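Local coordinates for putative exported protein (Burkholderia pseudomallei, PDB 4JGB) that probably binds NAD(P) through a Rossmann fold and may act as an oxidoreductase on CH-NH donors, at residues A22-R27 / G163-R168; R28-T33 / E198-R203; G116-D121 / A135-Y140; G141-S144 / D150-F153. One frame throughout, in Å; residues are numbered along the deposited sequence. Where two conformers were deposited one is given.

Interaction 1: residues A22-R27 / G163-R168; sequences AAEAAR and GERTGR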
loop_
_atom_site.group_PDB
_atom_site.type_symbol
_atom_site.label_atom_id
_atom_site.label_comp_id
_atom_site.label_asym_id
_atom_site.label_seq_id
_atom_site.Cartn_x
_atom_site.Cartn_y
_atom_site.Cartn_z
ATOM N N ALA A 22 10.038 -2.668 -3.595
ATOM C CA ALA A 22 10.744 -2.641 -4.864
ATOM C C ALA A 22 11.726 -3.788 -4.990
ATOM O O ALA A 22 11.832 -4.389 -6.038
ATOM C CB ALA A 22 11.474 -1.299 -5.075
ATOM N N ALA A 23 12.463 -4.073 -3.931
ATOM C CA ALA A 23 13.473 -5.135 -3.951
ATOM C C ALA A 23 12.824 -6.525 -4.032
ATOM O O ALA A 23 13.339 -7.446 -4.715
ATOM C CB ALA A 23 14.353 -5.033 -2.704
ATOM N N GLU A 24 11.706 -6.680 -3.318
ATOM C CA GLU A 24 10.943 -7.944 -3.334
ATOM C C GLU A 24 10.397 -8.215 -4.726
ATOM O O GLU A 24 10.401 -9.370 -5.183
ATOM C CB GLU A 24 9.796 -7.926 -2.305
ATOM C CG GLU A 24 8.941 -9.200 -2.234
ATOM C CD GLU A 24 9.723 -10.463 -1.846
ATOM O OE1 GLU A 24 10.634 -10.357 -1.016
ATOM O OE2 GLU A 24 9.384 -11.581 -2.325
ATOM N N ALA A 25 9.924 -7.174 -5.406
ATOM C CA ALA A 25 9.409 -7.362 -6.754
ATOM C C ALA A 25 10.546 -7.625 -7.763
ATOM O O ALA A 25 10.446 -8.557 -8.562
ATOM C CB ALA A 25 8.536 -6.193 -7.187
ATOM N N ALA A 26 11.624 -6.838 -7.683
ATOM C CA ALA A 26 12.806 -7.033 -8.563
ATOM C C ALA A 26 13.408 -8.431 -8.445
ATOM O O ALA A 26 13.724 -9.049 -9.456
ATOM C CB ALA A 26 13.880 -5.977 -8.303
ATOM N N ARG A 27 13.547 -8.956 -7.218
ATOM C CA ARG A 27 14.231 -10.224 -7.043
ATOM C C ARG A 27 13.408 -11.394 -7.631
ATOM O O ARG A 27 13.968 -12.492 -7.839
ATOM C CB ARG A 27 14.572 -10.483 -5.572
ATOM C CG ARG A 27 13.394 -10.845 -4.640
ATOM C CD ARG A 27 13.874 -10.860 -3.178
ATOM N NE ARG A 27 14.768 -12.005 -2.931
ATOM C CZ ARG A 27 15.534 -12.206 -1.847
ATOM N NH1 ARG A 27 15.566 -11.344 -0.835
ATOM N NH2 ARG A 27 16.289 -13.310 -1.782
ATOM N N GLY A 163 12.964 -6.321 9.931
ATOM C CA GLY A 163 13.047 -7.495 10.790
ATOM C C GLY A 163 13.425 -8.733 9.992
ATOM O O GLY A 163 14.301 -8.670 9.156
ATOM N N GLU A 164 12.751 -9.860 10.229
ATOM C CA GLU A 164 13.123 -11.096 9.527
ATOM C C GLU A 164 12.349 -11.269 8.207
ATOM O O GLU A 164 11.189 -10.924 8.124
ATOM C CB GLU A 164 12.933 -12.307 10.463
ATOM N N ARG A 165 13.013 -11.754 7.159
ATOM C CA ARG A 165 12.342 -12.155 5.938
ATOM C C ARG A 165 12.047 -13.651 6.107
ATOM O O ARG A 165 12.914 -14.485 5.864
ATOM C CB ARG A 165 13.242 -11.864 4.729
ATOM C CG ARG A 165 12.550 -11.933 3.380
ATOM C CD ARG A 165 13.481 -11.765 2.170
ATOM N NE ARG A 165 12.701 -11.829 0.920
ATOM C CZ ARG A 165 12.548 -12.939 0.209
ATOM N NH1 ARG A 165 13.146 -14.054 0.597
ATOM N NH2 ARG A 165 11.828 -12.951 -0.890
ATOM N N THR A 166 10.860 -14.007 6.582
ATOM C CA THR A 166 10.566 -15.435 6.839
ATOM C C THR A 166 9.647 -16.049 5.781
ATOM O O THR A 166 9.667 -17.278 5.542
ATOM C CB THR A 166 9.872 -15.648 8.194
ATOM O OG1 THR A 166 8.518 -15.199 8.102
ATOM C CG2 THR A 166 10.620 -14.913 9.345
ATOM N N GLY A 167 8.790 -15.200 5.205
ATOM C CA GLY A 167 7.783 -15.649 4.241
ATOM C C GLY A 167 6.641 -16.388 4.916
ATOM O O GLY A 167 5.823 -17.016 4.230
ATOM N N ARG A 168 6.594 -16.306 6.253
ATOM C CA ARG A 168 5.564 -16.953 7.073
ATOM C C ARG A 168 4.783 -15.924 7.906
ATOM O O ARG A 168 5.320 -15.305 8.821
ATOM C CB ARG A 168 6.173 -18.041 7.972
ATOM C CG ARG A 168 6.805 -19.205 7.194
ATOM C CD ARG A 168 7.371 -20.315 8.086
ATOM N NE ARG A 168 8.302 -19.809 9.103
ATOM C CZ ARG A 168 9.634 -19.707 8.959
ATOM N NH1 ARG A 168 10.232 -20.088 7.831
ATOM N NH2 ARG A 168 10.386 -19.234 9.961
#
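Arg165 reaches from the loop between strands 159-161 and 170-172 to helix 16-27, where Glu24 meets the edge of its guanidinium and Arg27 one of its faces. Its CG lies opposite the backbone N (chi1 -166°) and the chain runs straight through CG and CD to NE, spanning the gap between backbones whose nearest CA atoms, those of Glu24 and Arg165, are 10.3 Å apart. CB and CG serve as the arm, and Arg165 CD is the first atom to touch, 3.7 Å from Arg27 NH1. Arg165 NE then donates to Glu24 OE1 at 3.2 Å, and Arg165 NH2 gives the shorter bond to the same oxygen, 2.9 Å. Both arrive on its syn lone pair, a side-on grip with carboxylate and guanidinium nearly coplanar; a weak bond from NH2 to Glu24 OE2 adds to it. Arg165 CZ lies over one face of the Arg27 guanidinium, offset from its centre, stacked with centres 3.7 Å apart and planes at 16°, and Arg165 NH1 lies 3.9 Å from Arg27 CZ. The Glu24 carboxylate at the edge of Arg165 would probably help the two guanidinium groups lie this close, and its OE2 also takes a salt bridge from Arg28. Ile193 of helix 188-201 touches both Glu24 and Arg165. Such an arginine-arginine stack, steadied by a carboxylate at one edge, here ties a late loop to the first helix of the Rossmann fold.

Interaction 2: residues R28-T33 / E198-R203; sequences RGHQVT and EIEQGR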
loop_
_atom_site.group_PDB
_atom_site.type_symbol
_atom_site.label_atom_id
_atom_site.label_comp_id
_atom_site.label_asym_id
_atom_site.label_seq_id
_atom_site.Cartn_x
_atom_site.Cartn_y
_atom_site.Cartn_z
ATOM N N ARG A 28 12.116 -11.145 -7.899
ATOM C CA ARG A 28 11.203 -12.154 -8.486
ATOM C C ARG A 28 11.217 -12.087 -10.019
ATOM O O ARG A 28 10.634 -12.938 -10.712
ATOM C CB ARG A 28 9.754 -11.951 -7.994
ATOM C CG ARG A 28 9.567 -12.057 -6.480
ATOM C CD ARG A 28 8.084 -11.901 -6.082
ATOM N NE ARG A 28 7.912 -11.882 -4.631
ATOM C CZ ARG A 28 6.790 -12.181 -3.959
ATOM N NH1 ARG A 28 5.669 -12.531 -4.576
ATOM N NH2 ARG A 28 6.805 -12.117 -2.636
ATOM N N GLY A 29 11.847 -11.051 -10.553
ATOM C CA GLY A 29 11.942 -10.903 -12.026
ATOM C C GLY A 29 10.886 -9.937 -12.565
ATOM O O GLY A 29 10.762 -9.775 -13.782
ATOM N N HIS A 30 10.135 -9.269 -11.675
ATOM C CA HIS A 30 9.224 -8.203 -12.142
ATOM C C HIS A 30 10.067 -7.027 -12.579
ATOM O O HIS A 30 11.158 -6.822 -12.041
ATOM C CB HIS A 30 8.199 -7.797 -11.063
ATOM C CG HIS A 30 7.297 -8.919 -10.641
ATOM N ND1 HIS A 30 6.513 -9.617 -11.533
ATOM C CD2 HIS A 30 7.042 -9.450 -9.422
ATOM C CE1 HIS A 30 5.830 -10.540 -10.885
ATOM N NE2 HIS A 30 6.119 -10.445 -9.599
ATOM N N GLN A 31 9.592 -6.275 -13.566
ATOM C CA GLN A 31 10.226 -5.014 -13.975
ATOM C C GLN A 31 9.669 -3.852 -13.140
ATOM O O GLN A 31 8.502 -3.452 -13.300
ATOM C CB GLN A 31 9.988 -4.767 -15.473
ATOM C CG GLN A 31 10.621 -3.507 -16.037
ATOM C CD GLN A 31 9.913 -3.000 -17.288
ATOM O OE1 GLN A 31 9.188 -1.976 -17.265
ATOM N NE2 GLN A 31 10.098 -3.717 -18.379
ATOM N N VAL A 32 10.506 -3.315 -12.255
ATOM C CA VAL A 32 10.089 -2.250 -11.340
ATOM C C VAL A 32 10.604 -0.882 -11.788
ATOM O O VAL A 32 11.783 -0.712 -12.106
ATOM C CB VAL A 32 10.592 -2.502 -9.897
ATOM C CG1 VAL A 32 10.006 -1.481 -8.917
ATOM C CG2 VAL A 32 10.309 -3.935 -9.470
ATOM N N THR A 33 9.691 0.083 -11.807
ATOM C CA THR A 33 10.012 1.483 -12.072
ATOM C C THR A 33 9.635 2.329 -10.856
ATOM O O THR A 33 8.473 2.440 -10.535
ATOM C CB THR A 33 9.259 1.953 -13.341
ATOM O OG1 THR A 33 9.511 1.002 -14.392
ATOM C CG2 THR A 33 9.700 3.383 -13.766
ATOM N N GLU A 198 0.254 -10.221 -3.344
ATOM C CA GLU A 198 -1.105 -9.755 -3.612
ATOM C C GLU A 198 -1.204 -9.131 -4.994
ATOM O O GLU A 198 -2.198 -9.320 -5.695
ATOM C CB GLU A 198 -1.635 -8.800 -2.519
ATOM C CG GLU A 198 -3.056 -8.239 -2.770
ATOM C CD GLU A 198 -4.097 -9.301 -3.175
ATOM O OE1 GLU A 198 -3.896 -10.499 -2.855
ATOM O OE2 GLU A 198 -5.131 -8.934 -3.805
ATOM N N ILE A 199 -0.162 -8.399 -5.378
ATOM C CA ILE A 199 -0.003 -7.923 -6.763
ATOM C C ILE A 199 -0.125 -9.061 -7.778
ATOM O O ILE A 199 -0.795 -8.905 -8.795
ATOM C CB ILE A 199 1.331 -7.165 -6.972
ATOM C CG1 ILE A 199 1.316 -5.841 -6.178
ATOM C CG2 ILE A 199 1.594 -6.910 -8.463
ATOM C CD1 ILE A 199 2.572 -5.010 -6.328
ATOM N N GLU A 200 0.495 -10.201 -7.494
ATOM C CA GLU A 200 0.456 -11.368 -8.394
ATOM C C GLU A 200 -0.861 -12.133 -8.289
ATOM O O GLU A 200 -1.365 -12.581 -9.284
ATOM C CB GLU A 200 1.584 -12.345 -8.066
ATOM C CG GLU A 200 2.973 -11.845 -8.441
ATOM C CD GLU A 200 4.065 -12.591 -7.698
ATOM O OE1 GLU A 200 3.755 -13.594 -7.011
ATOM O OE2 GLU A 200 5.235 -12.153 -7.789
ATOM N N GLN A 201 -1.405 -12.283 -7.077
ATOM C CA GLN A 201 -2.503 -13.242 -6.828
ATOM C C GLN A 201 -3.908 -12.675 -6.865
ATOM O O GLN A 201 -4.869 -13.404 -7.116
ATOM C CB GLN A 201 -2.315 -13.921 -5.455
ATOM C CG GLN A 201 -0.990 -14.647 -5.363
ATOM C CD GLN A 201 -0.577 -14.970 -3.954
ATOM O OE1 GLN A 201 -1.199 -14.532 -2.984
ATOM N NE2 GLN A 201 0.475 -15.774 -3.826
ATOM N N GLY A 202 -4.049 -11.393 -6.575
ATOM C CA GLY A 202 -5.377 -10.795 -6.519
ATOM C C GLY A 202 -6.362 -11.525 -5.600
ATOM O O GLY A 202 -7.494 -11.846 -6.006
ATOM N N ARG A 203 -5.946 -11.780 -4.360
ATOM C CA ARG A 203 -6.843 -12.406 -3.396
ATOM C C ARG A 203 -7.824 -11.387 -2.783
ATOM O O ARG A 203 -8.882 -11.777 -2.276
ATOM C CB ARG A 203 -6.075 -13.153 -2.295
ATOM C CG ARG A 203 -5.518 -14.522 -2.703
ATOM C CD ARG A 203 -4.562 -15.055 -1.639
ATOM N NE ARG A 203 -5.301 -15.403 -0.438
ATOM C CZ ARG A 203 -4.924 -15.150 0.809
ATOM N NH1 ARG A 203 -3.746 -14.551 1.085
ATOM N NH2 ARG A 203 -5.734 -15.521 1.798
#
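The imidazole of His30 and the guanidinium of Arg28 both present an edge to the carboxylate of Glu200, and neither lays a face on it. Glu200 OE2 sits in the plane of the His30 ring, which is turned 53° from the carboxylate; the guanidinium of Arg28 is inclined by a similar angle. From His30, NE2 donates to Glu200 OE2 at 2.6 Å in a nearly straight bond, 170° at the hydrogen, on the anti lone pair of that oxygen, away from OE1. Arg28 adds a long salt bridge: NH1 stands 3.3 Å from Glu200 OE2 and equally far from Glu200 OE1, both bonds weak. Its extended chain, with CG opposite the carbonyl carbon (chi1 -60°), runs alongside the Glu200 carboxylate, with Arg28 CD 3.3 Å from Glu200 OE2, and brings NH1 to it. The strongest partner of Arg28 is Glu24, at NH2; NH1 also has a salt bridge to Asp197. His30 ND1 is engaged by the backbone N of Leu6, so both ring nitrogens are bonded and the rotation of the ring is fixed. Two basic side chains beside one carboxylate would probably keep Glu200 ionised. Gly29, with positive phi, closes helix 16-27 in a Schellman motif; strand 31-36 then runs parallel to strand 7-11 in the mixed sheet, and the last turn of helix 188-201 meets this helix-to-strand turn through Glu200.

Interaction 3: residues G116-D121 / A135-Y140; sequences GKQLVD and AHRDAY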
loop_
_atom_site.group_PDB
_atom_site.type_symbol
_atom_site.label_atom_id
_atom_site.label_comp_id
_atom_site.label_asym_id
_atom_site.label_seq_id
_atom_site.Cartn_x
_atom_site.Cartn_y
_atom_site.Cartn_z
ATOM N N GLY A 116 -17.976 -3.267 11.792
ATOM C CA GLY A 116 -18.123 -1.809 11.812
ATOM C C GLY A 116 -17.257 -1.058 12.810
ATOM O O GLY A 116 -17.434 0.164 12.986
ATOM N N LYS A 117 -16.323 -1.774 13.446
ATOM C CA LYS A 117 -15.433 -1.194 14.489
ATOM C C LYS A 117 -13.968 -1.320 14.109
ATOM O O LYS A 117 -13.478 -2.427 13.910
ATOM C CB LYS A 117 -15.650 -1.856 15.847
ATOM C CG LYS A 117 -16.942 -1.448 16.504
ATOM C CD LYS A 117 -17.214 -2.217 17.786
ATOM C CE LYS A 117 -18.713 -2.304 18.011
ATOM N NZ LYS A 117 -19.399 -1.220 17.246
ATOM N N GLN A 118 -13.298 -0.172 14.020
ATOM C CA GLN A 118 -11.906 -0.079 13.635
ATOM C C GLN A 118 -10.945 0.152 14.829
ATOM O O GLN A 118 -11.328 0.722 15.851
ATOM C CB GLN A 118 -11.729 1.031 12.622
ATOM C CG GLN A 118 -12.333 0.703 11.244
ATOM C CD GLN A 118 -12.085 1.796 10.210
ATOM O OE1 GLN A 118 -11.589 2.890 10.541
ATOM N NE2 GLN A 118 -12.410 1.498 8.934
ATOM N N LEU A 119 -9.695 -0.283 14.655
ATOM C CA LEU A 119 -8.674 -0.136 15.672
ATOM C C LEU A 119 -8.526 1.311 16.211
ATOM O O LEU A 119 -8.374 1.521 17.420
ATOM C CB LEU A 119 -7.322 -0.648 15.144
ATOM C CG LEU A 119 -6.154 -0.681 16.148
ATOM C CD1 LEU A 119 -6.425 -1.539 17.368
ATOM C CD2 LEU A 119 -4.881 -1.119 15.422
ATOM N N VAL A 120 -8.565 2.296 15.310
ATOM C CA VAL A 120 -8.358 3.704 15.716
ATOM C C VAL A 120 -9.359 4.101 16.803
ATOM O O VAL A 120 -9.056 4.941 17.661
ATOM C CB VAL A 120 -8.481 4.673 14.521
ATOM C CG1 VAL A 120 -9.872 4.576 13.883
ATOM C CG2 VAL A 120 -8.180 6.120 14.955
ATOM N N ASP A 121 -10.535 3.462 16.800
ATOM C CA ASP A 121 -11.566 3.849 17.770
ATOM C C ASP A 121 -11.528 3.050 19.070
ATOM O O ASP A 121 -12.408 3.250 19.907
ATOM C CB ASP A 121 -12.965 3.812 17.152
ATOM C CG ASP A 121 -13.130 4.852 16.080
ATOM O OD1 ASP A 121 -12.598 5.978 16.286
ATOM O OD2 ASP A 121 -13.724 4.542 15.020
ATOM N N ALA A 135 -7.344 9.711 8.181
ATOM C CA ALA A 135 -7.053 9.934 6.752
ATOM C C ALA A 135 -7.059 8.602 5.967
ATOM O O ALA A 135 -7.641 8.532 4.872
ATOM C CB ALA A 135 -5.718 10.638 6.592
ATOM N N HIS A 136 -6.453 7.536 6.520
ATOM C CA HIS A 136 -6.547 6.238 5.829
ATOM C C HIS A 136 -7.992 5.768 5.710
ATOM O O HIS A 136 -8.386 5.257 4.652
ATOM C CB HIS A 136 -5.692 5.146 6.490
ATOM C CG HIS A 136 -4.238 5.347 6.275
ATOM N ND1 HIS A 136 -3.668 5.308 5.018
ATOM C CD2 HIS A 136 -3.243 5.637 7.135
ATOM C CE1 HIS A 136 -2.372 5.540 5.121
ATOM N NE2 HIS A 136 -2.089 5.737 6.398
ATOM N N ARG A 137 -8.769 5.956 6.783
ATOM C CA ARG A 137 -10.179 5.589 6.770
ATOM C C ARG A 137 -10.925 6.223 5.615
ATOM O O ARG A 137 -11.692 5.540 4.949
ATOM C CB ARG A 137 -10.882 5.961 8.069
ATOM C CG ARG A 137 -12.410 5.926 7.950
ATOM C CD ARG A 137 -13.082 6.442 9.220
ATOM N NE ARG A 137 -12.890 5.508 10.335
ATOM C CZ ARG A 137 -13.151 5.794 11.609
ATOM N NH1 ARG A 137 -13.611 6.994 11.946
ATOM N NH2 ARG A 137 -12.925 4.882 12.549
ATOM N N ASP A 138 -10.695 7.522 5.394
ATOM C CA ASP A 138 -11.315 8.247 4.272
ATOM C C ASP A 138 -10.792 7.820 2.895
ATOM O O ASP A 138 -11.553 7.743 1.947
ATOM C CB ASP A 138 -11.113 9.749 4.443
ATOM C CG ASP A 138 -11.811 10.305 5.684
ATOM O OD1 ASP A 138 -12.668 9.591 6.295
ATOM O OD2 ASP A 138 -11.476 11.461 6.040
ATOM N N ALA A 139 -9.489 7.573 2.789
ATOM C CA ALA A 139 -8.893 6.994 1.582
ATOM C C ALA A 139 -9.600 5.679 1.237
ATOM O O ALA A 139 -10.066 5.492 0.111
ATOM C CB ALA A 139 -7.399 6.773 1.767
ATOM N N TYR A 140 -9.710 4.785 2.213
ATOM C CA TYR A 140 -10.454 3.535 2.022
ATOM C C TYR A 140 -11.936 3.797 1.696
ATOM O O TYR A 140 -12.484 3.179 0.803
ATOM C CB TYR A 140 -10.332 2.612 3.236
ATOM C CG TYR A 140 -11.150 1.353 3.057
ATOM C CD1 TYR A 140 -10.701 0.333 2.220
ATOM C CD2 TYR A 140 -12.395 1.189 3.698
ATOM C CE1 TYR A 140 -11.442 -0.822 2.025
ATOM C CE2 TYR A 140 -13.147 0.024 3.505
ATOM C CZ TYR A 140 -12.657 -0.975 2.669
ATOM O OH TYR A 140 -13.352 -2.138 2.454
HETATM O O HOH W 1 -13.703 7.790 14.622
#
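Strand 117-118 and the 3-10 turn 119-121 that follows it are held to helix 130-143 by one arginine, with Gln118 OE1 and Asp121 OD2 both at the guanidinium edge of Arg137. Arg137 NE donates to Gln118 OE1 at 2.9 Å and Arg137 NH2 to the same oxygen at 3.1 Å, a side-on grip. Both nitrogens come from one face of the amide, some 46° out of its plane, so neither points along a lone pair. The bend about CG-CD of Arg137 (chi3 -69°) turns NE and NH2 together toward this oxygen. Arg137 NH2 also forms a short salt bridge of 2.6 Å with Asp121 OD2, which it meets from above the carboxylate plane. A water completes the edge: it accepts from Arg137 NH1 at 2.8 Å and donates to Asp121 OD1 at 2.7 Å, so each of the three guanidinium nitrogens has a partner and the group is held against rotation. Val120 CG1 packs 3.3 Å from Arg137 NH2, and Phe125 and Ala133 also touch the Val120 side chain. Arg137 thus bridges an amide oxygen and a carboxylate, fastening the small two-stranded hairpin of 112-114 and 117-118 to a helix that flanks the Rossmann sheet.

Interaction 4: residues G141-S144 / D150-F153; sequences GYLS and DWTF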
loop_
_atom_site.group_PDB
_atom_site.type_symbol
_atom_site.label_atom_id
_atom_site.label_comp_id
_atom_site.label_asym_id
_atom_site.label_seq_id
_atom_site.Cartn_x
_atom_site.Cartn_y
_atom_site.Cartn_z
ATOM N N GLY A 141 -12.578 4.716 2.424
ATOM C CA GLY A 141 -13.927 5.182 2.061
ATOM C C GLY A 141 -14.055 5.627 0.608
ATOM O O GLY A 141 -15.018 5.285 -0.078
ATOM N N TYR A 142 -13.083 6.392 0.118
ATOM C CA TYR A 142 -13.132 6.808 -1.278
ATOM C C TYR A 142 -13.008 5.626 -2.265
ATOM O O TYR A 142 -13.806 5.484 -3.205
ATOM C CB TYR A 142 -12.094 7.898 -1.581
ATOM C CG TYR A 142 -11.931 8.090 -3.053
ATOM C CD1 TYR A 142 -12.879 8.796 -3.785
ATOM C CD2 TYR A 142 -10.841 7.523 -3.736
ATOM C CE1 TYR A 142 -12.745 8.953 -5.160
ATOM C CE2 TYR A 142 -10.703 7.676 -5.110
ATOM C CZ TYR A 142 -11.656 8.398 -5.804
ATOM O OH TYR A 142 -11.533 8.570 -7.155
ATOM N N LEU A 143 -11.998 4.788 -2.047
ATOM C CA LEU A 143 -11.772 3.593 -2.855
ATOM C C LEU A 143 -12.959 2.608 -2.919
ATOM O O LEU A 143 -13.133 1.911 -3.926
ATOM C CB LEU A 143 -10.506 2.874 -2.371
ATOM C CG LEU A 143 -9.178 3.526 -2.714
ATOM C CD1 LEU A 143 -8.073 2.863 -1.885
ATOM C CD2 LEU A 143 -8.870 3.431 -4.214
ATOM N N SER A 144 -13.777 2.552 -1.864
ATOM C CA SER A 144 -14.975 1.693 -1.845
ATOM C C SER A 144 -16.016 2.135 -2.876
ATOM O O SER A 144 -16.925 1.372 -3.234
ATOM C CB SER A 144 -15.607 1.677 -0.445
ATOM O OG SER A 144 -14.633 1.418 0.545
ATOM N N ASP A 150 -9.219 -2.759 -10.278
ATOM C CA ASP A 150 -8.795 -3.804 -9.308
ATOM C C ASP A 150 -7.840 -3.248 -8.257
ATOM O O ASP A 150 -6.629 -3.448 -8.308
ATOM C CB ASP A 150 -8.126 -4.983 -10.004
ATOM C CG ASP A 150 -9.051 -5.686 -10.973
ATOM O OD1 ASP A 150 -10.294 -5.577 -10.818
ATOM O OD2 ASP A 150 -8.525 -6.336 -11.901
ATOM N N TRP A 151 -8.410 -2.539 -7.298
ATOM C CA TRP A 151 -7.624 -1.930 -6.272
ATOM C C TRP A 151 -7.585 -2.816 -5.044
ATOM O O TRP A 151 -8.468 -3.661 -4.834
ATOM C CB TRP A 151 -8.129 -0.495 -5.976
ATOM C CG TRP A 151 -9.559 -0.431 -5.482
ATOM C CD1 TRP A 151 -10.692 -0.128 -6.220
ATOM C CD2 TRP A 151 -10.008 -0.662 -4.140
ATOM N NE1 TRP A 151 -11.804 -0.146 -5.412
ATOM C CE2 TRP A 151 -11.419 -0.476 -4.133
ATOM C CE3 TRP A 151 -9.360 -1.007 -2.947
ATOM C CZ2 TRP A 151 -12.201 -0.646 -2.967
ATOM C CZ3 TRP A 151 -10.143 -1.163 -1.768
ATOM C CH2 TRP A 151 -11.544 -1.002 -1.804
ATOM N N THR A 152 -6.532 -2.630 -4.250
ATOM C CA THR A 152 -6.369 -3.293 -2.961
ATOM C C THR A 152 -5.815 -2.269 -1.973
ATOM O O THR A 152 -4.853 -1.556 -2.276
ATOM C CB THR A 152 -5.399 -4.499 -3.062
ATOM O OG1 THR A 152 -6.064 -5.561 -3.742
ATOM C CG2 THR A 152 -5.012 -5.025 -1.653
ATOM N N PHE A 153 -6.429 -2.179 -0.799
ATOM C CA PHE A 153 -5.984 -1.232 0.205
ATOM C C PHE A 153 -5.290 -2.098 1.245
ATOM O O PHE A 153 -5.961 -2.775 2.028
ATOM C CB PHE A 153 -7.212 -0.525 0.748
ATOM C CG PHE A 153 -6.947 0.464 1.854
ATOM C CD1 PHE A 153 -6.527 1.767 1.568
ATOM C CD2 PHE A 153 -7.196 0.116 3.186
ATOM C CE1 PHE A 153 -6.332 2.680 2.605
ATOM C CE2 PHE A 153 -6.983 1.026 4.221
ATOM C CZ PHE A 153 -6.555 2.312 3.929
#
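Trp151 CG stands between its backbone N and carbonyl carbon (chi1 61°), and the indole turns one face to Leu143. The helix backbone sets Leu143 CB over that face: it is 3.8 Å from the centroid of the six-membered ring of Trp151 and just 5° off the normal, a well-centred CH-pi contact. With Leu143 CG opposite its own carbonyl carbon (chi1 -73°), the branches are sent on toward Trp151 CG and Phe153. Leu143 CD2 lies 4.1 Å from Trp151 CG, while Leu143 CD1 reaches past the indole to Phe153 CD1 at 3.9 Å. Trp151 and Phe153 alternate along strand 150-155 with Thr152, whose CB points away, so both rings leave the side of the Rossmann sheet that helix 130-143 packs on, the usual layering of helix on parallel strands. Val104 of the adjoining strand 101-105 touches both Leu143 and Phe153, and Val91 of helix 83-97 also touches Leu143, making a buried apolar layer. The indole nitrogen, Trp151 NE1, donates to Val146 O in the connecting loop, a bond that helps fix the ring's orientation. Beside them, Ser144 N lies 3.7 Å from Trp151 CZ2.

The four contacts fall into two pairs on a single Rossmann-type domain. Interactions 1 and 2 meet where helix 16-27 turns into strand 31-36: Ala25 O and His30 N are 3.2 Å apart, a probable hydrogen bond, and Val32 packs against Ala22 and Ala25. Interactions 3 and 4 share helix 130-143, with Tyr140 CD1 3.6 Å from Phe153 CD2. Interaction 1 lies far from the second pair, about 27 Å from interaction 3 and 24 Å from interaction 4, centre to centre, across the middle of the chain. Interactions 2 and 4, about 18 Å apart between centres, come together at Glu198 and Thr152, bonded weakly.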